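Local coordinates for mitotic checkpoint control protein kinase BUB1 (Drosophila melanogaster, PDB 6JKK), which probably binds ATP through its kinase domain and phosphorylates CENP-E to switch kinetochores from lateral association to end-on capture of spindle microtubules, at residues A[81-92]-A[122-133]; A[155-163]-A[285-293]. All blocks are in the same frame, centred on the assembly; numbering follows the deposited sequence.

Interaction 1: residues A[81-92]-A[122-133]; sequences KVALKQERPTNY and VGNNSSVYISEF
A83, K85 and E87 pair with S131, Y129 and S127 through two backbone hydrogen bonds each, and F133 N adds one to K81 O, so the two strands run as an antiparallel ladder. Beyond it, side chains bond to backbone and to one another around the turns. T90 OG1 donates to G123 O (3.0 Å), coming from above the carbonyl plane. N91 N gives a straight bond to S127 OG (3.3 Å), and N91 ND2 reaches back to E87 OE1 while N91 OD1 caps the helix at E94. From Y129, OH donates to N91 O at a short 2.5 Å, with that oxygen at the ring edge.

Apolar contacts follow. CG2 of T90 points opposite its own backbone N (chi1 of OG1 -50°), which brings it 3.7 Å from V122 CG1 and over a face of the Y92 ring. On the sheet face carrying L84 and I130, the two chains lie side by side, L84 CD2 3.9 Å from I130 CG1, against L49 and V51 of strand 47-51.

The opposite face carries the extended K85, whose NZ forms salt bridges with E94 and D207. This is the kinase N-lobe sheet, with the predicted ATP-binding lysine joined to the C-helix glutamate and the DFG aspartate.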
# COMPACT_ATOMS: atom_id res chain seq x y z
N LYS A 81 -11.90 13.84 9.00
CA LYS A 81 -10.54 13.76 9.50
C LYS A 81 -9.59 13.47 8.36
O LYS A 81 -9.80 12.52 7.59
CB LYS A 81 -10.41 12.65 10.54
CG LYS A 81 -10.69 13.07 11.97
CD LYS A 81 -10.04 12.08 12.93
CE LYS A 81 -10.66 12.15 14.31
NZ LYS A 81 -10.03 11.16 15.23
N VAL A 82 -8.54 14.27 8.24
CA VAL A 82 -7.63 14.14 7.11
C VAL A 82 -6.18 13.91 7.55
O VAL A 82 -5.80 14.24 8.68
CB VAL A 82 -7.71 15.39 6.18
CG1 VAL A 82 -9.11 15.54 5.60
CG2 VAL A 82 -7.33 16.65 6.94
N ALA A 83 -5.39 13.32 6.67
CA ALA A 83 -3.94 13.26 6.85
C ALA A 83 -3.35 14.33 5.96
O ALA A 83 -3.74 14.44 4.79
CB ALA A 83 -3.40 11.90 6.46
N LEU A 84 -2.40 15.09 6.49
CA LEU A 84 -1.69 16.07 5.68
C LEU A 84 -0.25 15.61 5.51
O LEU A 84 0.48 15.47 6.49
CB LEU A 84 -1.75 17.46 6.33
CG LEU A 84 -3.17 17.95 6.65
CD1 LEU A 84 -3.45 17.83 8.13
CD2 LEU A 84 -3.41 19.38 6.18
N LYS A 85 0.14 15.35 4.27
CA LYS A 85 1.48 14.87 3.99
C LYS A 85 2.30 15.93 3.28
O LYS A 85 1.95 16.36 2.16
CB LYS A 85 1.43 13.60 3.13
CG LYS A 85 2.80 13.04 2.78
CD LYS A 85 2.67 11.83 1.87
CE LYS A 85 4.02 11.24 1.51
NZ LYS A 85 3.85 9.94 0.79
N GLN A 86 3.37 16.35 3.93
CA GLN A 86 4.25 17.37 3.39
C GLN A 86 5.55 16.74 2.92
O GLN A 86 6.12 15.88 3.61
CB GLN A 86 4.55 18.42 4.45
CG GLN A 86 5.44 19.56 3.95
CD GLN A 86 5.33 20.80 4.81
OE1 GLN A 86 5.59 20.77 6.01
NE2 GLN A 86 4.92 21.90 4.19
N GLU A 87 6.03 17.14 1.75
CA GLU A 87 7.31 16.62 1.28
C GLU A 87 8.14 17.67 0.56
O GLU A 87 7.61 18.50 -0.18
CB GLU A 87 7.10 15.39 0.38
CG GLU A 87 8.41 14.76 -0.10
CD GLU A 87 8.20 13.46 -0.85
OE1 GLU A 87 7.08 12.90 -0.79
OE2 GLU A 87 9.16 13.01 -1.51
N ARG A 88 9.45 17.63 0.80
CA ARG A 88 10.44 18.44 0.10
C ARG A 88 11.48 17.52 -0.54
O ARG A 88 11.95 16.58 0.10
CB ARG A 88 11.13 19.41 1.06
CG ARG A 88 10.19 20.40 1.75
CD ARG A 88 10.86 21.15 2.89
NE ARG A 88 11.52 20.21 3.79
CZ ARG A 88 10.93 19.61 4.82
NH1 ARG A 88 9.66 19.86 5.11
NH2 ARG A 88 11.62 18.77 5.57
N PRO A 89 11.80 17.75 -1.83
CA PRO A 89 11.17 18.74 -2.71
C PRO A 89 9.76 18.29 -3.08
O PRO A 89 9.36 17.18 -2.73
CB PRO A 89 12.06 18.71 -3.95
CG PRO A 89 12.61 17.33 -3.98
CD PRO A 89 12.83 16.96 -2.54
N THR A 90 9.03 19.16 -3.75
CA THR A 90 7.66 18.87 -4.18
C THR A 90 7.59 17.53 -4.90
O THR A 90 8.35 17.29 -5.85
CB THR A 90 7.16 20.00 -5.09
OG1 THR A 90 7.41 21.26 -4.47
CG2 THR A 90 5.68 19.85 -5.39
N ASN A 91 6.72 16.65 -4.43
CA ASN A 91 6.53 15.35 -5.08
C ASN A 91 5.36 15.43 -6.06
O ASN A 91 4.22 15.10 -5.72
CB ASN A 91 6.33 14.25 -4.04
CG ASN A 91 6.51 12.86 -4.63
OD1 ASN A 91 6.34 12.65 -5.83
ND2 ASN A 91 6.86 11.90 -3.78
N TYR A 92 5.64 15.90 -7.27
CA TYR A 92 4.61 15.98 -8.30
C TYR A 92 4.20 14.57 -8.70
O TYR A 92 3.03 14.31 -8.98
CB TYR A 92 5.14 16.72 -9.53
CG TYR A 92 5.50 18.16 -9.27
CD1 TYR A 92 4.52 19.15 -9.29
CD2 TYR A 92 6.81 18.54 -9.01
CE1 TYR A 92 4.84 20.47 -9.06
CE2 TYR A 92 7.14 19.87 -8.78
CZ TYR A 92 6.14 20.82 -8.80
OH TYR A 92 6.44 22.14 -8.56
N VAL A 122 0.63 23.04 -3.73
CA VAL A 122 1.88 22.80 -4.43
C VAL A 122 2.72 24.07 -4.57
O VAL A 122 2.40 24.96 -5.36
CB VAL A 122 1.61 22.19 -5.82
CG1 VAL A 122 2.90 21.93 -6.56
CG2 VAL A 122 0.82 20.89 -5.68
N GLY A 123 3.80 24.16 -3.80
CA GLY A 123 4.67 25.32 -3.83
C GLY A 123 5.95 25.06 -4.59
O GLY A 123 6.19 23.95 -5.05
N ASN A 124 6.78 26.10 -4.71
CA ASN A 124 8.07 25.96 -5.36
C ASN A 124 8.94 24.97 -4.58
O ASN A 124 9.73 24.23 -5.16
CB ASN A 124 8.79 27.31 -5.41
CG ASN A 124 7.97 28.42 -6.06
OD1 ASN A 124 7.14 28.18 -6.94
ND2 ASN A 124 8.20 29.65 -5.62
N ASN A 125 8.75 24.95 -3.26
CA ASN A 125 9.64 24.27 -2.32
C ASN A 125 9.14 22.91 -1.85
O ASN A 125 9.93 22.01 -1.57
CB ASN A 125 9.82 25.16 -1.10
CG ASN A 125 8.49 25.46 -0.39
OD1 ASN A 125 7.49 25.82 -1.03
ND2 ASN A 125 8.47 25.28 0.93
N SER A 126 7.82 22.78 -1.72
CA SER A 126 7.24 21.58 -1.13
C SER A 126 5.79 21.45 -1.52
O SER A 126 5.16 22.41 -2.00
CB SER A 126 7.34 21.63 0.39
OG SER A 126 6.76 22.81 0.90
N SER A 127 5.27 20.24 -1.33
CA SER A 127 3.87 19.95 -1.58
C SER A 127 3.22 19.55 -0.26
O SER A 127 3.91 19.08 0.66
CB SER A 127 3.73 18.80 -2.58
OG SER A 127 4.55 17.69 -2.21
N VAL A 128 1.92 19.76 -0.15
CA VAL A 128 1.13 19.17 0.92
C VAL A 128 -0.06 18.49 0.27
O VAL A 128 -0.84 19.14 -0.42
CB VAL A 128 0.63 20.21 1.94
CG1 VAL A 128 -0.37 19.58 2.89
CG2 VAL A 128 1.80 20.81 2.74
N TYR A 129 -0.17 17.18 0.47
CA TYR A 129 -1.30 16.41 -0.04
C TYR A 129 -2.22 15.99 1.10
O TYR A 129 -1.78 15.46 2.12
CB TYR A 129 -0.80 15.18 -0.82
CG TYR A 129 0.00 15.55 -2.05
CD1 TYR A 129 -0.48 16.49 -2.96
CD2 TYR A 129 1.24 14.98 -2.30
CE1 TYR A 129 0.24 16.84 -4.08
CE2 TYR A 129 1.98 15.33 -3.42
CZ TYR A 129 1.47 16.26 -4.30
OH TYR A 129 2.20 16.61 -5.41
N ILE A 130 -3.51 16.24 0.92
CA ILE A 130 -4.51 15.96 1.93
C ILE A 130 -5.36 14.76 1.51
O ILE A 130 -6.00 14.78 0.45
CB ILE A 130 -5.41 17.19 2.14
CG1 ILE A 130 -4.55 18.36 2.62
CG2 ILE A 130 -6.51 16.87 3.14
CD1 ILE A 130 -5.29 19.70 2.76
N SER A 131 -5.37 13.71 2.34
CA SER A 131 -6.14 12.50 2.07
C SER A 131 -6.89 12.04 3.32
O SER A 131 -6.73 12.63 4.38
CB SER A 131 -5.23 11.38 1.56
OG SER A 131 -4.19 11.11 2.49
N GLU A 132 -7.71 11.00 3.21
CA GLU A 132 -8.53 10.57 4.36
C GLU A 132 -7.70 9.95 5.49
O GLU A 132 -6.80 9.15 5.23
CB GLU A 132 -9.62 9.59 3.91
CG GLU A 132 -10.59 9.21 5.04
CD GLU A 132 -11.68 8.26 4.59
OE1 GLU A 132 -11.69 7.88 3.40
OE2 GLU A 132 -12.52 7.88 5.44
N PHE A 133 -8.03 10.32 6.73
CA PHE A 133 -7.40 9.75 7.91
C PHE A 133 -8.21 8.57 8.41
O PHE A 133 -9.44 8.60 8.39
CB PHE A 133 -7.32 10.82 9.00
CG PHE A 133 -6.57 10.38 10.24
CD1 PHE A 133 -7.26 9.99 11.38
CD2 PHE A 133 -5.18 10.38 10.26
CE1 PHE A 133 -6.58 9.59 12.52
CE2 PHE A 133 -4.49 9.99 11.40
CZ PHE A 133 -5.20 9.60 12.53
O HOH W 1 3.59 16.13 -0.12
O HOH W 2 10.52 21.34 -4.98
O HOH W 3 9.27 23.07 -8.20

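Interaction 2: residues A[155-163]-A[285-293]; sequences DEYVVMHLS and YFQRTMWEN
E156 reaches across to F286, Q287 and W291 with a single extended side chain, its CG anti to the backbone N (chi1 -171°). OE2 takes two bonds on different lone pairs: the syn one receives Q287 N at 2.8 Å, almost perfectly straight (178°), and the anti one receives W291 NE1 at 2.9 Å, with the oxygen lying in the indole plane. The carboxylate is also stacked on a face of F286, the planes 16° apart. E156 CG, just behind it, makes a CH-pi contact over the same ring, 4.1 Å from its centroid. OE1 accepts from a water that also bridges to Y285 O and Q287 NE2. With only a methyl group at this position, as in an alanine, the indole N-H and the Q287 N-H would probably lose their shared acceptor and F286 the group stacked on its face.

One residue on, the Y157 hydroxyl is bonded to K324, while its ring is covered on one face by M160 CE. V159 CG1 touches W291 CH2 at 3.9 Å. M160 does more: its CG packs 3.5 Å from W291 CZ2, and its SD lies 3.9 Å from M290 CE, which itself covers a face of the indole. S163 OG, bonded back to V159 O, lies at the indole's edge near CH2, in the ring plane.

W291 thus fits as a knob among E156, V159, M160 and S163, joining two C-lobe helices; the twofold grip on OE2 is likely to fix the carboxylate's rotation and stabilise its negative charge.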
# COMPACT_ATOMS: atom_id res chain seq x y z
N ASP A 155 -5.00 -13.61 14.71
CA ASP A 155 -5.59 -14.91 14.42
C ASP A 155 -5.41 -15.28 12.95
O ASP A 155 -5.60 -14.44 12.06
CB ASP A 155 -7.07 -14.92 14.77
CG ASP A 155 -7.72 -16.25 14.50
OD1 ASP A 155 -7.81 -17.08 15.43
OD2 ASP A 155 -8.16 -16.47 13.35
N GLU A 156 -5.03 -16.53 12.70
CA GLU A 156 -4.71 -17.00 11.36
C GLU A 156 -5.83 -16.71 10.36
O GLU A 156 -5.57 -16.30 9.23
CB GLU A 156 -4.42 -18.51 11.38
CG GLU A 156 -3.88 -19.03 10.06
CD GLU A 156 -3.99 -20.53 9.93
OE1 GLU A 156 -4.47 -21.18 10.88
OE2 GLU A 156 -3.59 -21.06 8.87
N TYR A 157 -7.07 -16.92 10.78
CA TYR A 157 -8.20 -16.74 9.87
C TYR A 157 -8.50 -15.27 9.60
O TYR A 157 -8.89 -14.90 8.49
CB TYR A 157 -9.42 -17.53 10.36
CG TYR A 157 -9.24 -19.01 10.13
CD1 TYR A 157 -8.50 -19.79 11.02
CD2 TYR A 157 -9.77 -19.62 9.01
CE1 TYR A 157 -8.33 -21.15 10.80
CE2 TYR A 157 -9.59 -20.97 8.78
CZ TYR A 157 -8.87 -21.73 9.68
OH TYR A 157 -8.70 -23.07 9.43
N VAL A 158 -8.29 -14.42 10.61
CA VAL A 158 -8.36 -12.98 10.37
C VAL A 158 -7.29 -12.58 9.34
O VAL A 158 -7.55 -11.77 8.45
CB VAL A 158 -8.20 -12.16 11.68
CG1 VAL A 158 -8.09 -10.68 11.37
CG2 VAL A 158 -9.39 -12.40 12.58
N VAL A 159 -6.10 -13.17 9.45
CA VAL A 159 -5.05 -12.87 8.48
C VAL A 159 -5.44 -13.35 7.07
O VAL A 159 -5.19 -12.66 6.08
CB VAL A 159 -3.67 -13.45 8.90
CG1 VAL A 159 -2.61 -13.13 7.85
CG2 VAL A 159 -3.24 -12.89 10.27
N MET A 160 -6.08 -14.52 6.98
CA MET A 160 -6.55 -15.00 5.68
C MET A 160 -7.52 -14.01 5.06
O MET A 160 -7.47 -13.75 3.84
CB MET A 160 -7.25 -16.35 5.81
CG MET A 160 -6.40 -17.46 6.33
SD MET A 160 -7.38 -18.96 6.24
CE MET A 160 -6.45 -19.96 7.40
N HIS A 161 -8.42 -13.47 5.88
CA HIS A 161 -9.43 -12.52 5.40
C HIS A 161 -8.77 -11.24 4.88
O HIS A 161 -9.12 -10.74 3.79
CB HIS A 161 -10.41 -12.19 6.53
CG HIS A 161 -11.71 -11.60 6.05
ND1 HIS A 161 -11.80 -10.33 5.52
CD2 HIS A 161 -12.97 -12.09 6.06
CE1 HIS A 161 -13.06 -10.07 5.20
NE2 HIS A 161 -13.79 -11.13 5.53
N LEU A 162 -7.83 -10.71 5.65
CA LEU A 162 -7.09 -9.52 5.27
C LEU A 162 -6.20 -9.76 4.05
O LEU A 162 -6.05 -8.89 3.20
CB LEU A 162 -6.24 -9.01 6.44
CG LEU A 162 -6.98 -8.45 7.66
CD1 LEU A 162 -6.00 -8.04 8.75
CD2 LEU A 162 -7.85 -7.27 7.25
N SER A 163 -5.61 -10.95 3.96
CA SER A 163 -4.78 -11.31 2.81
C SER A 163 -5.59 -11.39 1.52
O SER A 163 -5.13 -10.99 0.45
CB SER A 163 -4.09 -12.65 3.06
OG SER A 163 -3.20 -12.55 4.16
N TYR A 285 0.01 -26.92 12.23
CA TYR A 285 -1.40 -26.79 12.57
C TYR A 285 -2.08 -25.61 11.87
O TYR A 285 -3.31 -25.53 11.85
CB TYR A 285 -1.60 -26.74 14.08
CG TYR A 285 -0.70 -25.77 14.81
CD1 TYR A 285 0.50 -26.20 15.35
CD2 TYR A 285 -1.08 -24.45 14.98
CE1 TYR A 285 1.32 -25.32 16.03
CE2 TYR A 285 -0.27 -23.57 15.66
CZ TYR A 285 0.92 -24.02 16.19
OH TYR A 285 1.73 -23.14 16.86
N PHE A 286 -1.29 -24.71 11.29
CA PHE A 286 -1.84 -23.70 10.39
C PHE A 286 -2.31 -24.41 9.14
O PHE A 286 -2.10 -25.61 8.98
CB PHE A 286 -0.79 -22.65 9.98
CG PHE A 286 -0.66 -21.51 10.94
CD1 PHE A 286 -0.15 -20.28 10.51
CD2 PHE A 286 -1.01 -21.65 12.28
CE1 PHE A 286 -0.00 -19.22 11.39
CE2 PHE A 286 -0.87 -20.60 13.17
CZ PHE A 286 -0.36 -19.38 12.73
N GLN A 287 -2.94 -23.67 8.24
CA GLN A 287 -3.25 -24.22 6.93
C GLN A 287 -1.96 -24.18 6.12
O GLN A 287 -1.80 -23.39 5.19
CB GLN A 287 -4.40 -23.46 6.28
CG GLN A 287 -5.70 -23.56 7.09
CD GLN A 287 -6.14 -25.00 7.30
OE1 GLN A 287 -6.30 -25.75 6.34
NE2 GLN A 287 -6.33 -25.40 8.56
N ARG A 288 -1.04 -25.07 6.51
CA ARG A 288 0.36 -25.07 6.07
C ARG A 288 0.51 -25.12 4.56
O ARG A 288 1.18 -24.27 3.97
CB ARG A 288 1.08 -26.26 6.69
CG ARG A 288 2.31 -25.90 7.49
CD ARG A 288 3.56 -26.56 6.92
NE ARG A 288 3.38 -27.99 6.69
CZ ARG A 288 3.81 -28.94 7.52
NH1 ARG A 288 4.45 -28.62 8.63
NH2 ARG A 288 3.60 -30.22 7.22
N THR A 289 -0.09 -26.14 3.95
CA THR A 289 -0.04 -26.31 2.51
C THR A 289 -0.54 -25.06 1.78
O THR A 289 0.04 -24.64 0.79
CB THR A 289 -0.85 -27.56 2.07
OG1 THR A 289 -0.33 -28.71 2.73
CG2 THR A 289 -0.75 -27.76 0.56
N MET A 290 -1.61 -24.46 2.30
CA MET A 290 -2.17 -23.27 1.68
C MET A 290 -1.21 -22.09 1.75
O MET A 290 -0.93 -21.44 0.73
CB MET A 290 -3.50 -22.88 2.32
CG MET A 290 -4.07 -21.59 1.76
SD MET A 290 -5.37 -20.89 2.79
CE MET A 290 -4.39 -20.22 4.14
N TRP A 291 -0.71 -21.79 2.95
CA TRP A 291 0.21 -20.67 3.13
C TRP A 291 1.48 -20.89 2.33
O TRP A 291 2.00 -19.96 1.71
CB TRP A 291 0.54 -20.45 4.61
CG TRP A 291 -0.57 -19.81 5.39
CD1 TRP A 291 -1.27 -20.37 6.43
CD2 TRP A 291 -1.12 -18.50 5.19
NE1 TRP A 291 -2.23 -19.48 6.88
CE2 TRP A 291 -2.15 -18.33 6.14
CE3 TRP A 291 -0.85 -17.46 4.30
CZ2 TRP A 291 -2.90 -17.15 6.22
CZ3 TRP A 291 -1.59 -16.29 4.39
CH2 TRP A 291 -2.60 -16.15 5.34
N GLU A 292 1.99 -22.12 2.35
CA GLU A 292 3.19 -22.44 1.57
C GLU A 292 2.95 -22.25 0.07
O GLU A 292 3.82 -21.73 -0.63
CB GLU A 292 3.72 -23.83 1.92
CG GLU A 292 4.34 -23.90 3.32
CD GLU A 292 4.92 -25.26 3.66
OE1 GLU A 292 4.62 -26.24 2.95
OE2 GLU A 292 5.68 -25.34 4.66
N ASN A 293 1.77 -22.64 -0.42
CA ASN A 293 1.37 -22.36 -1.80
C ASN A 293 1.42 -20.86 -2.10
O ASN A 293 2.02 -20.43 -3.08
CB ASN A 293 -0.06 -22.87 -2.08
CG ASN A 293 -0.10 -24.35 -2.43
OD1 ASN A 293 0.92 -25.00 -2.63
ND2 ASN A 293 -1.32 -24.89 -2.52
O HOH W 4 -5.29 -23.80 10.84

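Overall arrangement
The two contacts sit on opposite sides of the chain's centre, their centres about 37 Å apart, and share no secondary-structure element. Interaction 1 belongs to the N-lobe sheet: a repeating backbone ladder, and side chains that divide between two sheet faces, one of them facing the probable nucleotide site. Interaction 2 lies in the helical C-lobe, away from the annotated site, and depends mostly on side chains, with one backbone N-H as donor. Both are partly buried, but the strand pair buries far more surface, 1046 Å² against 368 Å². In interaction 1 K81 and K85 find their acidic partners outside the two segments, whereas in interaction 2 the E156 carboxylate is bonded across the contact.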